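Local coordinates for protein glycosaminoglycan xylosylkinase (PDB 5XOM) that probably transfers phosphate to xylose in the glycosaminoglycan linkage region, as a secretory-pathway sugar kinase of the Fam20 family, at residues His225-Thr230 with Ser242-Ser247; Arg229-Lys234 with Asp277-Glu282. All blocks are in the same frame, centred on the assembly; numbering follows the deposited sequence.

Contact 1: His225-Thr230 with Ser242-Ser247; sequences HPWRRT and SHYCES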
ATOM      1  N   HIS A 225      24.192  22.060  -9.242  1.00 43.49           N
ATOM      2  CA  HIS A 225      23.578  21.523 -10.453  1.00 42.45           C
ATOM      3  C   HIS A 225      24.411  21.923 -11.667  1.00 43.01           C
ATOM      4  O   HIS A 225      24.694  23.111 -11.851  1.00 44.92           O
ATOM      5  CB  HIS A 225      22.156  22.052 -10.610  1.00 40.16           C
ATOM      6  CG  HIS A 225      21.286  21.209 -11.489  1.00 43.90           C
ATOM      7  ND1 HIS A 225      21.548  21.014 -12.828  1.00 38.65           N
ATOM      8  CD2 HIS A 225      20.135  20.543 -11.230  1.00 38.99           C
ATOM      9  CE1 HIS A 225      20.612  20.242 -13.350  1.00 34.81           C
ATOM     10  NE2 HIS A 225      19.740  19.945 -12.403  1.00 36.21           N
ATOM     11  N   PRO A 226      24.846  20.966 -12.498  1.00 39.14           N
ATOM     12  CA  PRO A 226      25.631  21.325 -13.692  1.00 42.86           C
ATOM     13  C   PRO A 226      24.936  22.337 -14.591  1.00 44.36           C
ATOM     14  O   PRO A 226      25.599  23.048 -15.352  1.00 44.47           O
ATOM     15  CB  PRO A 226      25.822  19.980 -14.402  1.00 40.32           C
ATOM     16  CG  PRO A 226      25.772  18.971 -13.306  1.00 35.28           C
ATOM     17  CD  PRO A 226      24.766  19.507 -12.309  1.00 33.56           C
ATOM     18  N   TRP A 227      23.605  22.415 -14.521  1.00 38.36           N
ATOM     19  CA  TRP A 227      22.840  23.336 -15.352  1.00 38.44           C
ATOM     20  C   TRP A 227      22.321  24.538 -14.571  1.00 38.86           C
ATOM     21  O   TRP A 227      21.370  25.194 -15.007  1.00 44.53           O
ATOM     22  CB  TRP A 227      21.690  22.595 -16.034  1.00 41.01           C
ATOM     23  CG  TRP A 227      22.147  21.787 -17.215  1.00 40.20           C
ATOM     24  CD1 TRP A 227      22.200  22.202 -18.513  1.00 41.28           C
ATOM     25  CD2 TRP A 227      22.626  20.435 -17.205  1.00 43.17           C
ATOM     26  NE1 TRP A 227      22.680  21.193 -19.314  1.00 43.34           N
ATOM     27  CE2 TRP A 227      22.948  20.097 -18.536  1.00 44.46           C
ATOM     28  CE3 TRP A 227      22.811  19.477 -16.204  1.00 45.62           C
ATOM     29  CZ2 TRP A 227      23.442  18.843 -18.892  1.00 45.15           C
ATOM     30  CZ3 TRP A 227      23.300  18.231 -16.558  1.00 43.54           C
ATOM     31  CH2 TRP A 227      23.611  17.925 -17.891  1.00 48.55           C
ATOM     32  N   ARG A 228      22.939  24.852 -13.434  1.00 36.43           N
ATOM     33  CA  ARG A 228      22.531  26.006 -12.648  1.00 36.22           C
ATOM     34  C   ARG A 228      22.744  27.304 -13.423  1.00 44.27           C
ATOM     35  O   ARG A 228      23.558  27.388 -14.348  1.00 42.82           O
ATOM     36  CB  ARG A 228      23.301  26.054 -11.327  1.00 41.39           C
ATOM     37  CG  ARG A 228      24.800  26.289 -11.466  1.00 43.66           C
ATOM     38  CD  ARG A 228      25.495  26.017 -10.140  1.00 44.27           C
ATOM     39  NE  ARG A 228      26.935  26.256 -10.193  1.00 52.01           N
ATOM     40  CZ  ARG A 228      27.824  25.380 -10.655  1.00 60.13           C
ATOM     41  NH1 ARG A 228      27.426  24.202 -11.117  1.00 54.13           N
ATOM     42  NH2 ARG A 228      29.117  25.684 -10.660  1.00 66.44           N
ATOM     43  N   ARG A 229      21.995  28.326 -13.027  1.00 47.54           N
ATOM     44  CA  ARG A 229      22.079  29.637 -13.641  1.00 49.75           C
ATOM     45  C   ARG A 229      23.182  30.459 -12.984  1.00 50.82           C
ATOM     46  O   ARG A 229      23.753  30.082 -11.957  1.00 44.11           O
ATOM     47  CB  ARG A 229      20.735  30.359 -13.543  1.00 47.43           C
ATOM     48  CG  ARG A 229      19.635  29.593 -14.223  1.00 47.31           C
ATOM     49  CD  ARG A 229      18.246  30.065 -13.846  1.00 47.12           C
ATOM     50  NE  ARG A 229      17.272  29.159 -14.442  1.00 46.63           N
ATOM     51  CZ  ARG A 229      16.852  29.247 -15.699  1.00 46.07           C
ATOM     52  NH1 ARG A 229      17.312  30.210 -16.485  1.00 47.79           N
ATOM     53  NH2 ARG A 229      15.975  28.372 -16.170  1.00 43.39           N
ATOM     54  N   THR A 230      23.481  31.603 -13.597  1.00 47.93           N
ATOM     55  CA  THR A 230      24.573  32.439 -13.116  1.00 56.17           C
ATOM     56  C   THR A 230      24.141  33.360 -11.984  1.00 63.98           C
ATOM     57  O   THR A 230      24.973  33.740 -11.151  1.00 70.88           O
ATOM     58  CB  THR A 230      25.134  33.274 -14.264  1.00 54.35           C
ATOM     59  OG1 THR A 230      24.061  33.994 -14.881  1.00 61.58           O
ATOM     60  CG2 THR A 230      25.786  32.374 -15.296  1.00 48.24           C
ATOM     61  N   SER A 242      26.651  24.022 -26.911  1.00 89.39           N
ATOM     62  CA  SER A 242      25.533  23.151 -27.232  1.00 87.49           C
ATOM     63  C   SER A 242      25.890  21.678 -27.131  1.00 86.02           C
ATOM     64  O   SER A 242      24.983  20.838 -27.121  1.00 84.13           O
ATOM     65  CB  SER A 242      25.022  23.452 -28.658  1.00 88.14           C
ATOM     66  OG  SER A 242      23.705  22.961 -28.836  1.00 86.31           O
ATOM     67  N   HIS A 243      27.178  21.349 -27.038  1.00 81.26           N
ATOM     68  CA  HIS A 243      27.650  20.013 -26.702  1.00 80.66           C
ATOM     69  C   HIS A 243      28.024  19.905 -25.225  1.00 73.17           C
ATOM     70  O   HIS A 243      28.884  19.101 -24.850  1.00 75.87           O
ATOM     71  CB  HIS A 243      28.833  19.653 -27.601  1.00 87.83           C
ATOM     72  CG  HIS A 243      28.554  19.855 -29.060  1.00 92.35           C
ATOM     73  ND1 HIS A 243      28.438  18.810 -29.950  1.00 95.56           N
ATOM     74  CD2 HIS A 243      28.358  20.986 -29.780  1.00 90.56           C
ATOM     75  CE1 HIS A 243      28.185  19.287 -31.156  1.00 95.17           C
ATOM     76  NE2 HIS A 243      28.131  20.605 -31.079  1.00 91.72           N
ATOM     77  N   TYR A 244      27.383  20.723 -24.385  1.00 66.38           N
ATOM     78  CA  TYR A 244      27.733  20.831 -22.972  1.00 58.85           C
ATOM     79  C   TYR A 244      27.568  19.515 -22.217  1.00 56.53           C
ATOM     80  O   TYR A 244      28.349  19.232 -21.301  1.00 58.56           O
ATOM     81  CB  TYR A 244      26.871  21.912 -22.320  1.00 60.59           C
ATOM     82  CG  TYR A 244      27.098  22.085 -20.837  1.00 56.98           C
ATOM     83  CD1 TYR A 244      28.239  22.721 -20.360  1.00 52.81           C
ATOM     84  CD2 TYR A 244      26.186  21.591 -19.913  1.00 58.31           C
ATOM     85  CE1 TYR A 244      28.453  22.882 -19.006  1.00 55.05           C
ATOM     86  CE2 TYR A 244      26.392  21.746 -18.553  1.00 56.75           C
ATOM     87  CZ  TYR A 244      27.527  22.388 -18.104  1.00 56.62           C
ATOM     88  OH  TYR A 244      27.732  22.540 -16.752  1.00 49.78           O
ATOM     89  N   CYS A 245      26.560  18.704 -22.566  1.00 51.66           N
ATOM     90  CA  CYS A 245      26.359  17.441 -21.853  1.00 53.23           C
ATOM     91  C   CYS A 245      27.561  16.523 -22.021  1.00 56.70           C
ATOM     92  O   CYS A 245      27.954  15.824 -21.080  1.00 50.87           O
ATOM     93  CB  CYS A 245      25.087  16.740 -22.332  1.00 57.54           C
ATOM     94  SG  CYS A 245      24.595  15.292 -21.331  1.00 63.56           S
ATOM     95  N   GLU A 246      28.150  16.509 -23.219  1.00 62.92           N
ATOM     96  CA  GLU A 246      29.360  15.731 -23.463  1.00 65.71           C
ATOM     97  C   GLU A 246      30.447  16.059 -22.446  1.00 58.18           C
ATOM     98  O   GLU A 246      31.205  15.179 -22.025  1.00 62.44           O
ATOM     99  CB  GLU A 246      29.847  16.004 -24.885  1.00 75.41           C
ATOM    100  CG  GLU A 246      28.861  15.571 -25.963  1.00 84.51           C
ATOM    101  CD  GLU A 246      29.264  16.038 -27.352  1.00 95.76           C
ATOM    102  OE1 GLU A 246      30.462  16.317 -27.571  1.00 96.38           O
ATOM    103  OE2 GLU A 246      28.379  16.097 -28.236  1.00 99.57           O
ATOM    104  N   SER A 247      30.529  17.326 -22.031  1.00 59.13           N
ATOM    105  CA  SER A 247      31.508  17.729 -21.025  1.00 64.88           C
ATOM    106  C   SER A 247      31.129  17.247 -19.623  1.00 71.03           C
ATOM    107  O   SER A 247      32.014  16.939 -18.818  1.00 72.77           O
ATOM    108  CB  SER A 247      31.665  19.247 -21.043  1.00 72.06           C
ATOM    109  OG  SER A 247      32.082  19.730 -19.828  1.00 82.25           O
TER
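Tyr244 points one ring edge at a face of the Trp227 indole. The two rings form an edge-to-face (T-shaped) pair, with planes at 80° and the Tyr244 centroid 5.1 Å from that of the five-membered ring of Trp227. Tyr244 CE2 lies over the face, offset toward the rim, and Tyr244 CD2 comes to 3.6 Å from Trp227 NE1. At the indole's edge, near its plane, Trp227 CZ2 meets Cys245 CB at 4.4 Å. Tyr244 CG is anti to the backbone N (chi1 178°). This carries the ring past the indole to the backbone of Pro226, where Tyr244 OH donates a 2.6 Å hydrogen bond to Pro226 O, from 27° off the carbonyl plane. Pro226 belongs to a type I turn from His225 to Arg228. Inside that turn Trp227 N donates to His225 ND1 at 3.0 Å, in the imidazole plane. Trp227 NE1 is hydrogen-bonded to Gln317 OE1, so helix 313-318 flanks the contact. The polar ends of both rings are thus satisfied while the rings pack together. This ties the turn after strand 221-224 to helix 244-248, which the Cys245-Cys318 disulfide joins covalently to helix 313-318.

Contact 2: Arg229-Lys234 with Asp277-Glu282; sequences RTYNKK and DRHHYE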
ATOM      1  N   ARG A 229      21.995  28.326 -13.027  1.00 47.54           N
ATOM      2  CA  ARG A 229      22.079  29.637 -13.641  1.00 49.75           C
ATOM      3  C   ARG A 229      23.182  30.459 -12.984  1.00 50.82           C
ATOM      4  O   ARG A 229      23.753  30.082 -11.957  1.00 44.11           O
ATOM      5  CB  ARG A 229      20.735  30.359 -13.543  1.00 47.43           C
ATOM      6  CG  ARG A 229      19.635  29.593 -14.223  1.00 47.31           C
ATOM      7  CD  ARG A 229      18.246  30.065 -13.846  1.00 47.12           C
ATOM      8  NE  ARG A 229      17.272  29.159 -14.442  1.00 46.63           N
ATOM      9  CZ  ARG A 229      16.852  29.247 -15.699  1.00 46.07           C
ATOM     10  NH1 ARG A 229      17.312  30.210 -16.485  1.00 47.79           N
ATOM     11  NH2 ARG A 229      15.975  28.372 -16.170  1.00 43.39           N
ATOM     12  N   THR A 230      23.481  31.603 -13.597  1.00 47.93           N
ATOM     13  CA  THR A 230      24.573  32.439 -13.116  1.00 56.17           C
ATOM     14  C   THR A 230      24.141  33.360 -11.984  1.00 63.98           C
ATOM     15  O   THR A 230      24.973  33.740 -11.151  1.00 70.88           O
ATOM     16  CB  THR A 230      25.134  33.274 -14.264  1.00 54.35           C
ATOM     17  OG1 THR A 230      24.061  33.994 -14.881  1.00 61.58           O
ATOM     18  CG2 THR A 230      25.786  32.374 -15.296  1.00 48.24           C
ATOM     19  N   TYR A 231      22.860  33.733 -11.946  1.00 64.37           N
ATOM     20  CA  TYR A 231      22.339  34.682 -10.960  1.00 65.94           C
ATOM     21  C   TYR A 231      23.070  36.017 -11.076  1.00 75.77           C
ATOM     22  O   TYR A 231      23.418  36.664 -10.085  1.00 70.20           O
ATOM     23  CB  TYR A 231      22.396  34.097  -9.547  1.00 59.92           C
ATOM     24  CG  TYR A 231      21.472  32.905  -9.440  1.00 53.38           C
ATOM     25  CD1 TYR A 231      20.111  33.074  -9.215  1.00 49.07           C
ATOM     26  CD2 TYR A 231      21.948  31.614  -9.639  1.00 46.42           C
ATOM     27  CE1 TYR A 231      19.258  31.987  -9.148  1.00 45.00           C
ATOM     28  CE2 TYR A 231      21.104  30.523  -9.577  1.00 44.78           C
ATOM     29  CZ  TYR A 231      19.758  30.717  -9.330  1.00 40.77           C
ATOM     30  OH  TYR A 231      18.910  29.637  -9.268  1.00 43.30           O
ATOM     31  N   ASN A 232      23.318  36.400 -12.322  1.00 83.17           N
ATOM     32  CA  ASN A 232      23.803  37.697 -12.755  1.00 82.80           C
ATOM     33  C   ASN A 232      23.339  37.813 -14.207  1.00 85.85           C
ATOM     34  O   ASN A 232      22.389  37.131 -14.609  1.00 92.79           O
ATOM     35  CB  ASN A 232      25.329  37.795 -12.560  1.00 78.25           C
ATOM     36  CG  ASN A 232      26.095  36.921 -13.531  1.00 87.34           C
ATOM     37  OD1 ASN A 232      25.792  36.914 -14.710  1.00 98.60           O
ATOM     38  ND2 ASN A 232      27.065  36.160 -13.037  1.00 87.10           N
ATOM     39  N   LYS A 233      24.013  38.640 -15.010  1.00 84.53           N
ATOM     40  CA  LYS A 233      23.660  38.752 -16.423  1.00 83.80           C
ATOM     41  C   LYS A 233      24.669  38.114 -17.377  1.00 80.94           C
ATOM     42  O   LYS A 233      24.380  38.016 -18.574  1.00 79.21           O
ATOM     43  CB  LYS A 233      23.407  40.220 -16.803  1.00 85.75           C
ATOM     44  CG  LYS A 233      22.714  41.020 -15.697  1.00 87.79           C
ATOM     45  CD  LYS A 233      21.216  41.194 -15.986  1.00 87.57           C
ATOM     46  CE  LYS A 233      20.523  42.076 -14.948  1.00 84.97           C
ATOM     47  NZ  LYS A 233      20.639  41.544 -13.561  1.00 80.75           N
ATOM     48  N   LYS A 234      25.837  37.688 -16.885  1.00 76.90           N
ATOM     49  CA  LYS A 234      26.691  36.702 -17.543  1.00 78.55           C
ATOM     50  C   LYS A 234      25.853  35.512 -17.992  1.00 83.48           C
ATOM     51  O   LYS A 234      24.773  35.271 -17.442  1.00 86.67           O
ATOM     52  CB  LYS A 234      27.778  36.240 -16.564  1.00 78.31           C
ATOM     53  CG  LYS A 234      28.831  35.305 -17.074  1.00 81.30           C
ATOM     54  CD  LYS A 234      29.386  35.795 -18.384  1.00 82.22           C
ATOM     55  CE  LYS A 234      30.886  35.711 -18.381  1.00 84.82           C
ATOM     56  NZ  LYS A 234      31.390  35.238 -19.678  1.00 86.41           N
ATOM     57  N   ASP A 277      14.871  27.313 -10.272  1.00 29.17           N
ATOM     58  CA  ASP A 277      15.735  27.752  -9.184  1.00 30.87           C
ATOM     59  C   ASP A 277      16.421  26.590  -8.467  1.00 34.27           C
ATOM     60  O   ASP A 277      16.904  26.763  -7.345  1.00 32.98           O
ATOM     61  CB  ASP A 277      14.899  28.569  -8.192  1.00 36.93           C
ATOM     62  CG  ASP A 277      15.742  29.434  -7.270  1.00 48.79           C
ATOM     63  OD1 ASP A 277      16.601  30.192  -7.772  1.00 52.02           O
ATOM     64  OD2 ASP A 277      15.537  29.362  -6.040  1.00 54.91           O
ATOM     65  N   ARG A 278      16.542  25.427  -9.107  1.00 34.03           N
ATOM     66  CA  ARG A 278      17.283  24.321  -8.502  1.00 34.07           C
ATOM     67  C   ARG A 278      18.762  24.416  -8.896  1.00 37.67           C
ATOM     68  O   ARG A 278      19.299  23.612  -9.656  1.00 38.44           O
ATOM     69  CB  ARG A 278      16.667  22.982  -8.891  1.00 28.86           C
ATOM     70  CG  ARG A 278      17.017  21.858  -7.914  1.00 33.03           C
ATOM     71  CD  ARG A 278      16.321  20.545  -8.252  1.00 35.96           C
ATOM     72  NE  ARG A 278      14.867  20.679  -8.316  1.00 34.83           N
ATOM     73  CZ  ARG A 278      14.054  20.569  -7.269  1.00 32.55           C
ATOM     74  NH1 ARG A 278      14.551  20.327  -6.065  1.00 33.47           N
ATOM     75  NH2 ARG A 278      12.743  20.701  -7.427  1.00 30.98           N
ATOM     76  N   HIS A 279      19.426  25.435  -8.341  1.00 36.10           N
ATOM     77  CA  HIS A 279      20.836  25.656  -8.647  1.00 39.26           C
ATOM     78  C   HIS A 279      21.740  24.659  -7.930  1.00 40.57           C
ATOM     79  O   HIS A 279      22.817  24.326  -8.439  1.00 40.87           O
ATOM     80  CB  HIS A 279      21.234  27.095  -8.298  1.00 34.95           C
ATOM     81  CG  HIS A 279      20.807  27.532  -6.930  1.00 40.21           C
ATOM     82  ND1 HIS A 279      21.427  27.092  -5.779  1.00 42.29           N
ATOM     83  CD2 HIS A 279      19.826  28.376  -6.529  1.00 41.23           C
ATOM     84  CE1 HIS A 279      20.840  27.641  -4.729  1.00 40.30           C
ATOM     85  NE2 HIS A 279      19.866  28.424  -5.156  1.00 36.11           N
ATOM     86  N   HIS A 280      21.322  24.175  -6.763  1.00 39.16           N
ATOM     87  CA  HIS A 280      21.942  23.036  -6.100  1.00 38.61           C
ATOM     88  C   HIS A 280      20.893  21.947  -5.939  1.00 37.23           C
ATOM     89  O   HIS A 280      19.750  22.232  -5.575  1.00 37.34           O
ATOM     90  CB  HIS A 280      22.502  23.411  -4.720  1.00 37.49           C
ATOM     91  CG  HIS A 280      23.744  24.240  -4.771  1.00 44.79           C
ATOM     92  ND1 HIS A 280      23.750  25.549  -5.203  1.00 45.74           N
ATOM     93  CD2 HIS A 280      25.024  23.947  -4.439  1.00 45.17           C
ATOM     94  CE1 HIS A 280      24.980  26.026  -5.137  1.00 43.79           C
ATOM     95  NE2 HIS A 280      25.772  25.074  -4.678  1.00 44.72           N
ATOM     96  N   TYR A 281      21.271  20.704  -6.212  1.00 37.72           N
ATOM     97  CA  TYR A 281      20.364  19.588  -6.006  1.00 33.31           C
ATOM     98  C   TYR A 281      20.795  18.787  -4.785  1.00 35.02           C
ATOM     99  O   TYR A 281      21.929  18.893  -4.309  1.00 38.82           O
ATOM    100  CB  TYR A 281      20.281  18.695  -7.253  1.00 31.75           C
ATOM    101  CG  TYR A 281      21.541  17.923  -7.591  1.00 37.84           C
ATOM    102  CD1 TYR A 281      21.759  16.652  -7.073  1.00 34.51           C
ATOM    103  CD2 TYR A 281      22.500  18.455  -8.442  1.00 39.31           C
ATOM    104  CE1 TYR A 281      22.896  15.935  -7.383  1.00 37.25           C
ATOM    105  CE2 TYR A 281      23.645  17.745  -8.762  1.00 43.38           C
ATOM    106  CZ  TYR A 281      23.836  16.483  -8.228  1.00 43.98           C
ATOM    107  OH  TYR A 281      24.971  15.764  -8.534  1.00 46.35           O
ATOM    108  N   GLU A 282      19.862  17.993  -4.270  1.00 36.76           N
ATOM    109  CA  GLU A 282      20.074  17.209  -3.065  1.00 34.85           C
ATOM    110  C   GLU A 282      19.689  15.760  -3.331  1.00 36.20           C
ATOM    111  O   GLU A 282      18.780  15.481  -4.119  1.00 32.84           O
ATOM    112  CB  GLU A 282      19.265  17.781  -1.893  1.00 33.31           C
ATOM    113  CG  GLU A 282      19.771  19.137  -1.412  1.00 38.40           C
ATOM    114  CD  GLU A 282      18.819  19.827  -0.448  1.00 50.81           C
ATOM    115  OE1 GLU A 282      19.140  19.897   0.758  1.00 60.07           O
ATOM    116  OE2 GLU A 282      17.752  20.304  -0.894  1.00 55.82           O
TER
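Tyr231 reaches Asp277 and His279 with the far end of its side chain. From CB, which points toward 277-282, CG is anti to the carbonyl carbon (chi1 -65°), and this directs the ring at the two partners. CE1 of Tyr231 comes to 3.5 Å from Asp277 OD1, at the ring edge. CE2 of Tyr231, on the other side of the ring, lies 3.7 Å from His279 CB, where the approach is oblique. At the tip, Tyr231 OH donates a 2.8 Å hydrogen bond to Asp277 OD1, from 42° above the carboxylate plane. Tyr231 OH also sits at the imidazole edge, in its plane, 3.2 Å from His279 CD2. His279 ND1 and His280 ND1 share a hydrogen bond of 2.8 Å, which helps fix the rotation of the His279 ring. Replacing Tyr231 by an alanine is likely to leave Asp277 OD1 without this donor and open a gap beside His279. Asp277 OD2 makes a salt bridge to Lys299, so the carboxylate is gripped at both oxygens. In this kinase-like fold, 277-282 probably corresponds to the catalytic-loop region. The contact lies at the surface, where the loop before helix 237-240 meets the turn leading into strand 280-286, and Arg278 ties that turn to helix 259-273 through a salt bridge to Asp270.

Contacts 1 and 2 have centres 11 Å apart and share Arg229 and Thr230. Both start from the loop between strand 221-224 and helix 237-240. Along the chain, 225-230 runs into 229-234. Next comes 242-247, on helix 244-248. Segment 277-282 comes last, after helix 259-273. Pro226 and Trp227 meet helix 244-248, Tyr231 meets the residues before strand 280-286, and His225 and Arg228 also touch that second segment. His225 N lies 2.8 Å from His279 O, a probable hydrogen bond where antiparallel strands 221-224 and 280-286 adjoin. Through these contacts one loop links a helix to the three-stranded sheet. All four segments belong to the Fam20 C-terminal kinase region.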